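Long-range contact in protein YCGM (Escherichia coli, PDB 1NR9), which is of unestablished function but is a putative isomerase of the fumarylacetoacetate hydrolase family that contains a bound magnesium ion: residues F141-N155 / Q202-H214. Numbering follows the deposited sequence.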
ATOM      1  N   PHE A 141      10.221 -15.647 -22.198  1.00 40.15           N
ATOM      2  CA  PHE A 141      11.253 -14.651 -21.972  1.00 39.25           C
ATOM      3  C   PHE A 141      12.560 -15.243 -22.471  1.00 42.58           C
ATOM      4  O   PHE A 141      13.058 -16.230 -21.917  1.00 40.79           O
ATOM      5  CB  PHE A 141      11.360 -14.352 -20.473  1.00 35.34           C
ATOM      6  CG  PHE A 141      12.321 -13.248 -20.129  1.00 30.54           C
ATOM      7  CD1 PHE A 141      11.972 -11.917 -20.326  1.00 27.18           C
ATOM      8  CD2 PHE A 141      13.579 -13.541 -19.599  1.00 30.34           C
ATOM      9  CE1 PHE A 141      12.861 -10.888 -19.997  1.00 24.01           C
ATOM     10  CE2 PHE A 141      14.476 -12.519 -19.268  1.00 27.27           C
ATOM     11  CZ  PHE A 141      14.111 -11.187 -19.470  1.00 26.97           C
ATOM     12  N   THR A 142      13.112 -14.659 -23.525  1.00 47.32           N
ATOM     13  CA  THR A 142      14.369 -15.159 -24.057  1.00 50.49           C
ATOM     14  C   THR A 142      15.497 -14.526 -23.261  1.00 49.69           C
ATOM     15  O   THR A 142      15.678 -13.309 -23.294  1.00 49.41           O
ATOM     16  CB  THR A 142      14.555 -14.786 -25.539  1.00 53.07           C
ATOM     17  OG1 THR A 142      13.451 -15.283 -26.306  1.00 59.66           O
ATOM     18  CG2 THR A 142      15.841 -15.394 -26.074  1.00 60.24           C
ATOM     19  N   GLY A 143      16.245 -15.349 -22.534  1.00 45.85           N
ATOM     20  CA  GLY A 143      17.348 -14.820 -21.756  1.00 44.97           C
ATOM     21  C   GLY A 143      17.229 -15.102 -20.276  1.00 43.49           C
ATOM     22  O   GLY A 143      16.230 -15.666 -19.817  1.00 44.01           O
ATOM     23  N   ASP A 144      18.245 -14.702 -19.519  1.00 40.86           N
ATOM     24  CA  ASP A 144      18.250 -14.935 -18.084  1.00 40.34           C
ATOM     25  C   ASP A 144      17.796 -13.711 -17.303  1.00 39.27           C
ATOM     26  O   ASP A 144      18.536 -12.729 -17.160  1.00 39.98           O
ATOM     27  CB  ASP A 144      19.646 -15.367 -17.622  1.00 44.56           C
ATOM     28  CG  ASP A 144      19.765 -15.454 -16.107  1.00 46.92           C
ATOM     29  OD1 ASP A 144      18.728 -15.640 -15.428  1.00 49.16           O
ATOM     30  OD2 ASP A 144      20.903 -15.349 -15.597  1.00 47.81           O
ATOM     31  N   PRO A 145      16.563 -13.757 -16.780  1.00 36.80           N
ATOM     32  CA  PRO A 145      16.055 -12.622 -16.015  1.00 33.50           C
ATOM     33  C   PRO A 145      17.120 -12.119 -15.053  1.00 32.52           C
ATOM     34  O   PRO A 145      17.351 -10.919 -14.947  1.00 30.96           O
ATOM     35  CB  PRO A 145      14.861 -13.216 -15.291  1.00 33.28           C
ATOM     36  CG  PRO A 145      14.347 -14.212 -16.275  1.00 34.56           C
ATOM     37  CD  PRO A 145      15.605 -14.878 -16.765  1.00 35.12           C
ATOM     38  N   GLN A 146      17.796 -13.043 -14.378  1.00 31.70           N
ATOM     39  CA  GLN A 146      18.814 -12.656 -13.408  1.00 32.07           C
ATOM     40  C   GLN A 146      20.023 -12.000 -14.043  1.00 33.95           C
ATOM     41  O   GLN A 146      20.921 -11.508 -13.346  1.00 35.18           O
ATOM     42  CB  GLN A 146      19.266 -13.852 -12.584  1.00 28.66           C
ATOM     43  CG  GLN A 146      19.993 -13.431 -11.328  1.00 30.90           C
ATOM     44  CD  GLN A 146      19.119 -12.576 -10.419  1.00 33.75           C
ATOM     45  OE1 GLN A 146      18.159 -13.076  -9.810  1.00 37.55           O
ATOM     46  NE2 GLN A 146      19.432 -11.282 -10.331  1.00 28.15           N
ATOM     47  N   ASN A 147      20.048 -11.996 -15.372  1.00 35.24           N
ATOM     48  CA  ASN A 147      21.147 -11.380 -16.107  1.00 35.34           C
ATOM     49  C   ASN A 147      20.600 -10.659 -17.335  1.00 35.80           C
ATOM     50  O   ASN A 147      20.992 -10.927 -18.476  1.00 33.00           O
ATOM     51  CB  ASN A 147      22.174 -12.434 -16.509  1.00 33.12           C
ATOM     52  CG  ASN A 147      23.434 -11.824 -17.085  1.00 30.47           C
ATOM     53  OD1 ASN A 147      23.950 -10.819 -16.579  1.00 27.13           O
ATOM     54  ND2 ASN A 147      23.949 -12.436 -18.146  1.00 31.84           N
ATOM     55  N   THR A 148      19.687  -9.732 -17.059  1.00 37.77           N
ATOM     56  CA  THR A 148      19.021  -8.928 -18.069  1.00 38.71           C
ATOM     57  C   THR A 148      19.459  -7.463 -18.008  1.00 38.39           C
ATOM     58  O   THR A 148      19.767  -6.930 -16.937  1.00 35.86           O
ATOM     59  CB  THR A 148      17.482  -9.032 -17.901  1.00 38.64           C
ATOM     60  OG1 THR A 148      17.030 -10.271 -18.458  1.00 38.50           O
ATOM     61  CG2 THR A 148      16.769  -7.876 -18.580  1.00 40.14           C
ATOM     62  N   THR A 149      19.481  -6.834 -19.182  1.00 38.11           N
ATOM     63  CA  THR A 149      19.877  -5.440 -19.348  1.00 37.67           C
ATOM     64  C   THR A 149      18.751  -4.447 -19.066  1.00 37.13           C
ATOM     65  O   THR A 149      17.646  -4.597 -19.578  1.00 36.82           O
ATOM     66  CB  THR A 149      20.403  -5.226 -20.785  1.00 38.38           C
ATOM     67  OG1 THR A 149      21.820  -5.427 -20.791  1.00 37.36           O
ATOM     68  CG2 THR A 149      20.063  -3.830 -21.310  1.00 38.55           C
ATOM     69  N   LEU A 150      19.045  -3.434 -18.252  1.00 37.50           N
ATOM     70  CA  LEU A 150      18.071  -2.393 -17.908  1.00 37.63           C
ATOM     71  C   LEU A 150      18.641  -1.013 -18.230  1.00 36.31           C
ATOM     72  O   LEU A 150      19.741  -0.672 -17.791  1.00 38.00           O
ATOM     73  CB  LEU A 150      17.725  -2.439 -16.418  1.00 38.71           C
ATOM     74  CG  LEU A 150      16.948  -3.637 -15.876  1.00 41.81           C
ATOM     75  CD1 LEU A 150      16.765  -3.476 -14.373  1.00 41.27           C
ATOM     76  CD2 LEU A 150      15.587  -3.742 -16.583  1.00 42.38           C
ATOM     77  N   SER A 151      17.901  -0.214 -18.990  1.00 33.65           N
ATOM     78  CA  SER A 151      18.380   1.119 -19.342  1.00 32.41           C
ATOM     79  C   SER A 151      17.265   2.137 -19.478  1.00 30.15           C
ATOM     80  O   SER A 151      16.133   1.794 -19.841  1.00 29.25           O
ATOM     81  CB  SER A 151      19.169   1.071 -20.648  1.00 32.55           C
ATOM     82  OG  SER A 151      18.362   0.572 -21.697  1.00 38.67           O
ATOM     83  N   LEU A 152      17.598   3.391 -19.177  1.00 27.42           N
ATOM     84  CA  LEU A 152      16.654   4.493 -19.283  1.00 27.20           C
ATOM     85  C   LEU A 152      17.344   5.727 -19.840  1.00 28.43           C
ATOM     86  O   LEU A 152      18.361   6.195 -19.305  1.00 27.04           O
ATOM     87  CB  LEU A 152      16.057   4.839 -17.918  1.00 26.39           C
ATOM     88  CG  LEU A 152      15.112   6.049 -17.860  1.00 24.58           C
ATOM     89  CD1 LEU A 152      14.375   6.044 -16.543  1.00 28.30           C
ATOM     90  CD2 LEU A 152      15.882   7.345 -17.987  1.00 26.71           C
ATOM     91  N   SER A 153      16.794   6.271 -20.912  1.00 27.78           N
ATOM     92  CA  SER A 153      17.386   7.471 -21.469  1.00 29.56           C
ATOM     93  C   SER A 153      16.368   8.593 -21.416  1.00 29.39           C
ATOM     94  O   SER A 153      15.177   8.381 -21.619  1.00 30.20           O
ATOM     95  CB  SER A 153      17.834   7.235 -22.910  1.00 27.84           C
ATOM     96  OG  SER A 153      16.727   6.927 -23.730  1.00 29.60           O
ATOM     97  N   VAL A 154      16.837   9.789 -21.105  1.00 30.19           N
ATOM     98  CA  VAL A 154      15.953  10.936 -21.066  1.00 31.46           C
ATOM     99  C   VAL A 154      16.465  11.869 -22.155  1.00 31.48           C
ATOM    100  O   VAL A 154      17.653  12.208 -22.183  1.00 31.36           O
ATOM    101  CB  VAL A 154      16.007  11.647 -19.710  1.00 31.90           C
ATOM    102  CG1 VAL A 154      15.016  12.799 -19.695  1.00 33.75           C
ATOM    103  CG2 VAL A 154      15.696  10.671 -18.607  1.00 32.49           C
ATOM    104  N   ASN A 155      15.573  12.246 -23.065  1.00 32.28           N
ATOM    105  CA  ASN A 155      15.906  13.133 -24.172  1.00 32.27           C
ATOM    106  C   ASN A 155      17.220  12.770 -24.888  1.00 33.49           C
ATOM    107  O   ASN A 155      18.116  13.609 -25.045  1.00 33.34           O
ATOM    108  CB  ASN A 155      15.953  14.588 -23.678  1.00 30.76           C
ATOM    109  CG  ASN A 155      14.632  15.039 -23.036  1.00 33.06           C
ATOM    110  OD1 ASN A 155      13.548  14.821 -23.590  1.00 33.98           O
ATOM    111  ND2 ASN A 155      14.725  15.684 -21.874  1.00 30.66           N
ATOM    112  N   GLN A 202      11.031  15.896 -15.734  1.00 33.80           N
ATOM    113  CA  GLN A 202      10.384  17.191 -15.891  1.00 37.64           C
ATOM    114  C   GLN A 202       9.405  17.179 -17.051  1.00 38.30           C
ATOM    115  O   GLN A 202       9.609  16.470 -18.043  1.00 39.32           O
ATOM    116  CB  GLN A 202      11.425  18.285 -16.100  1.00 39.73           C
ATOM    117  CG  GLN A 202      12.459  18.326 -15.005  1.00 49.82           C
ATOM    118  CD  GLN A 202      13.202  19.631 -14.972  1.00 56.57           C
ATOM    119  OE1 GLN A 202      13.680  20.115 -16.000  1.00 63.10           O
ATOM    120  NE2 GLN A 202      13.313  20.215 -13.785  1.00 61.53           N
ATOM    121  N   SER A 203       8.334  17.959 -16.915  1.00 39.07           N
ATOM    122  CA  SER A 203       7.311  18.042 -17.949  1.00 38.59           C
ATOM    123  C   SER A 203       7.973  18.291 -19.292  1.00 37.94           C
ATOM    124  O   SER A 203       8.870  19.130 -19.411  1.00 38.42           O
ATOM    125  CB  SER A 203       6.335  19.172 -17.638  1.00 39.16           C
ATOM    126  OG  SER A 203       5.807  19.031 -16.328  1.00 45.62           O
ATOM    127  N   GLY A 204       7.545  17.543 -20.301  1.00 35.68           N
ATOM    128  CA  GLY A 204       8.119  17.717 -21.618  1.00 34.41           C
ATOM    129  C   GLY A 204       9.224  16.735 -21.952  1.00 34.26           C
ATOM    130  O   GLY A 204       9.515  16.523 -23.121  1.00 34.37           O
ATOM    131  N   ASP A 205       9.850  16.135 -20.946  1.00 33.09           N
ATOM    132  CA  ASP A 205      10.916  15.182 -21.229  1.00 31.87           C
ATOM    133  C   ASP A 205      10.368  13.968 -21.971  1.00 30.79           C
ATOM    134  O   ASP A 205       9.219  13.563 -21.767  1.00 31.42           O
ATOM    135  CB  ASP A 205      11.592  14.680 -19.940  1.00 33.30           C
ATOM    136  CG  ASP A 205      12.399  15.749 -19.225  1.00 35.81           C
ATOM    137  OD1 ASP A 205      13.111  16.536 -19.890  1.00 39.60           O
ATOM    138  OD2 ASP A 205      12.335  15.786 -17.980  1.00 39.71           O
ATOM    139  N   GLU A 206      11.192  13.397 -22.842  1.00 29.12           N
ATOM    140  CA  GLU A 206      10.824  12.194 -23.558  1.00 28.40           C
ATOM    141  C   GLU A 206      11.803  11.195 -22.981  1.00 29.19           C
ATOM    142  O   GLU A 206      12.972  11.526 -22.791  1.00 30.21           O
ATOM    143  CB  GLU A 206      11.043  12.337 -25.062  1.00 29.61           C
ATOM    144  CG  GLU A 206      10.683  11.076 -25.847  1.00 35.50           C
ATOM    145  CD  GLU A 206      10.429  11.325 -27.333  1.00 38.55           C
ATOM    146  OE1 GLU A 206      11.316  11.887 -28.008  1.00 43.90           O
ATOM    147  OE2 GLU A 206       9.344  10.951 -27.835  1.00 39.32           O
ATOM    148  N   LEU A 207      11.329   9.995 -22.661  1.00 28.53           N
ATOM    149  CA  LEU A 207      12.200   8.966 -22.106  1.00 26.98           C
ATOM    150  C   LEU A 207      11.929   7.612 -22.713  1.00 25.48           C
ATOM    151  O   LEU A 207      10.782   7.264 -22.976  1.00 27.27           O
ATOM    152  CB  LEU A 207      12.037   8.867 -20.589  1.00 23.84           C
ATOM    153  CG  LEU A 207      10.628   8.682 -20.039  1.00 22.35           C
ATOM    154  CD1 LEU A 207      10.584   7.497 -19.097  1.00 21.72           C
ATOM    155  CD2 LEU A 207      10.209   9.951 -19.316  1.00 22.50           C
ATOM    156  N   THR A 208      12.990   6.850 -22.951  1.00 23.05           N
ATOM    157  CA  THR A 208      12.823   5.523 -23.509  1.00 25.39           C
ATOM    158  C   THR A 208      13.430   4.515 -22.509  1.00 24.02           C
ATOM    159  O   THR A 208      14.577   4.642 -22.087  1.00 26.21           O
ATOM    160  CB  THR A 208      13.459   5.427 -24.928  1.00 25.53           C
ATOM    161  OG1 THR A 208      14.864   5.215 -24.830  1.00 30.05           O
ATOM    162  CG2 THR A 208      13.240   6.709 -25.686  1.00 21.92           C
ATOM    163  N   VAL A 209      12.617   3.554 -22.085  1.00 25.24           N
ATOM    164  CA  VAL A 209      13.029   2.535 -21.125  1.00 26.82           C
ATOM    165  C   VAL A 209      13.370   1.271 -21.902  1.00 26.40           C
ATOM    166  O   VAL A 209      12.786   1.013 -22.959  1.00 25.62           O
ATOM    167  CB  VAL A 209      11.889   2.237 -20.123  1.00 26.40           C
ATOM    168  CG1 VAL A 209      10.681   1.711 -20.858  1.00 29.02           C
ATOM    169  CG2 VAL A 209      12.342   1.220 -19.101  1.00 30.88           C
ATOM    170  N   THR A 210      14.306   0.475 -21.390  1.00 28.79           N
ATOM    171  CA  THR A 210      14.707  -0.734 -22.103  1.00 30.86           C
ATOM    172  C   THR A 210      15.156  -1.880 -21.234  1.00 32.02           C
ATOM    173  O   THR A 210      15.907  -1.685 -20.280  1.00 32.97           O
ATOM    174  CB  THR A 210      15.859  -0.434 -23.061  1.00 30.42           C
ATOM    175  OG1 THR A 210      15.361   0.288 -24.185  1.00 34.28           O
ATOM    176  CG2 THR A 210      16.517  -1.715 -23.530  1.00 32.99           C
ATOM    177  N   PHE A 211      14.707  -3.084 -21.573  1.00 34.56           N
ATOM    178  CA  PHE A 211      15.131  -4.261 -20.837  1.00 37.87           C
ATOM    179  C   PHE A 211      15.241  -5.423 -21.813  1.00 41.81           C
ATOM    180  O   PHE A 211      14.302  -5.713 -22.563  1.00 43.31           O
ATOM    181  CB  PHE A 211      14.184  -4.555 -19.655  1.00 34.95           C
ATOM    182  CG  PHE A 211      12.968  -5.374 -20.002  1.00 32.62           C
ATOM    183  CD1 PHE A 211      12.928  -6.737 -19.712  1.00 31.55           C
ATOM    184  CD2 PHE A 211      11.859  -4.789 -20.602  1.00 29.43           C
ATOM    185  CE1 PHE A 211      11.794  -7.506 -20.019  1.00 28.70           C
ATOM    186  CE2 PHE A 211      10.723  -5.549 -20.910  1.00 28.22           C
ATOM    187  CZ  PHE A 211      10.694  -6.912 -20.615  1.00 26.72           C
ATOM    188  N   ASP A 212      16.427  -6.034 -21.829  1.00 46.21           N
ATOM    189  CA  ASP A 212      16.765  -7.165 -22.694  1.00 49.63           C
ATOM    190  C   ASP A 212      16.089  -7.244 -24.055  1.00 46.79           C
ATOM    191  O   ASP A 212      15.203  -8.072 -24.282  1.00 46.93           O
ATOM    192  CB  ASP A 212      16.543  -8.488 -21.958  1.00 61.61           C
ATOM    193  CG  ASP A 212      17.822  -9.037 -21.353  1.00 73.82           C
ATOM    194  OD1 ASP A 212      17.814 -10.205 -20.901  1.00 83.29           O
ATOM    195  OD2 ASP A 212      18.834  -8.299 -21.328  1.00 82.69           O
ATOM    196  N   GLY A 213      16.513  -6.382 -24.965  1.00 43.85           N
ATOM    197  CA  GLY A 213      15.957  -6.417 -26.306  1.00 42.33           C
ATOM    198  C   GLY A 213      14.601  -5.772 -26.517  1.00 41.27           C
ATOM    199  O   GLY A 213      14.073  -5.793 -27.634  1.00 40.27           O
ATOM    200  N   HIS A 214      14.033  -5.188 -25.465  1.00 38.69           N
ATOM    201  CA  HIS A 214      12.733  -4.543 -25.581  1.00 36.11           C
ATOM    202  C   HIS A 214      12.759  -3.078 -25.165  1.00 36.42           C
ATOM    203  O   HIS A 214      13.338  -2.717 -24.126  1.00 36.59           O
ATOM    204  CB  HIS A 214      11.715  -5.310 -24.749  1.00 36.41           C
ATOM    205  CG  HIS A 214      11.426  -6.675 -25.281  1.00 37.91           C
ATOM    206  ND1 HIS A 214      10.668  -6.885 -26.413  1.00 37.67           N
ATOM    207  CD2 HIS A 214      11.821  -7.900 -24.860  1.00 39.30           C
ATOM    208  CE1 HIS A 214      10.605  -8.180 -26.667  1.00 39.26           C
ATOM    209  NE2 HIS A 214      11.296  -8.818 -25.740  1.00 40.14           N
TER
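The two inner strands of a four-stranded antiparallel sheet in the fumarylacetoacetate hydrolase-type fold, 149-154 and 206-211, pair here, with Ser151 opposite Thr210 and Ser153 opposite Thr208. Their short axes approach to 4.6 Å and run antiparallel, with 175° between their N-to-C directions; strand 157-163 lies beside 149-154, and strand 214-219 beside 206-211. Ser151 and Thr210 exchange both backbone N-H...O bonds, as do Ser153 and Thr208, which defines them as hydrogen-bonded pairs; Leu150-Phe211, Leu152-Val209 and Val154-Leu207 are the non-hydrogen-bonded ones. The latter residues turn one face of the sheet toward strands 69-79 and 95-102, where Leu152 meets Val73 and Leu102 and Phe211 meets Val100. On this face Leu150 sets CD2 against CB of Phe211, 3.5 Å away, while the Phe211 ring has CE1 of Phe141 and CG2 of Thr148 at its edge.

The face bearing the serines and threonines is more polar. OG of Ser153 lies between its own backbone N and carbonyl carbon (chi1 63°), which brings it within 2.8 Å of OG1 of Thr208, the donor of their hydrogen bond. The hydroxyl of Thr210 turns instead to Ser215 on the neighbouring strand.

Both ends are closed by side chains. Beyond strand 206-211, in a type I' turn from Phe211 to His214, the carboxylate of Asp212 takes two bonds, both from above its plane: OG1 of Thr148 reaches OD1 and the backbone N of Thr149 reaches OD2, the latter nearly straight at 176°, although Asp212 is poorly ordered. At the other end the amide of Asn155 bridges successive residues: OD1 accepts from the backbone N of Glu206, and ND2 donates at 2.7 Å to OD1 of Asp205, which lies close to the Asn155 amide plane.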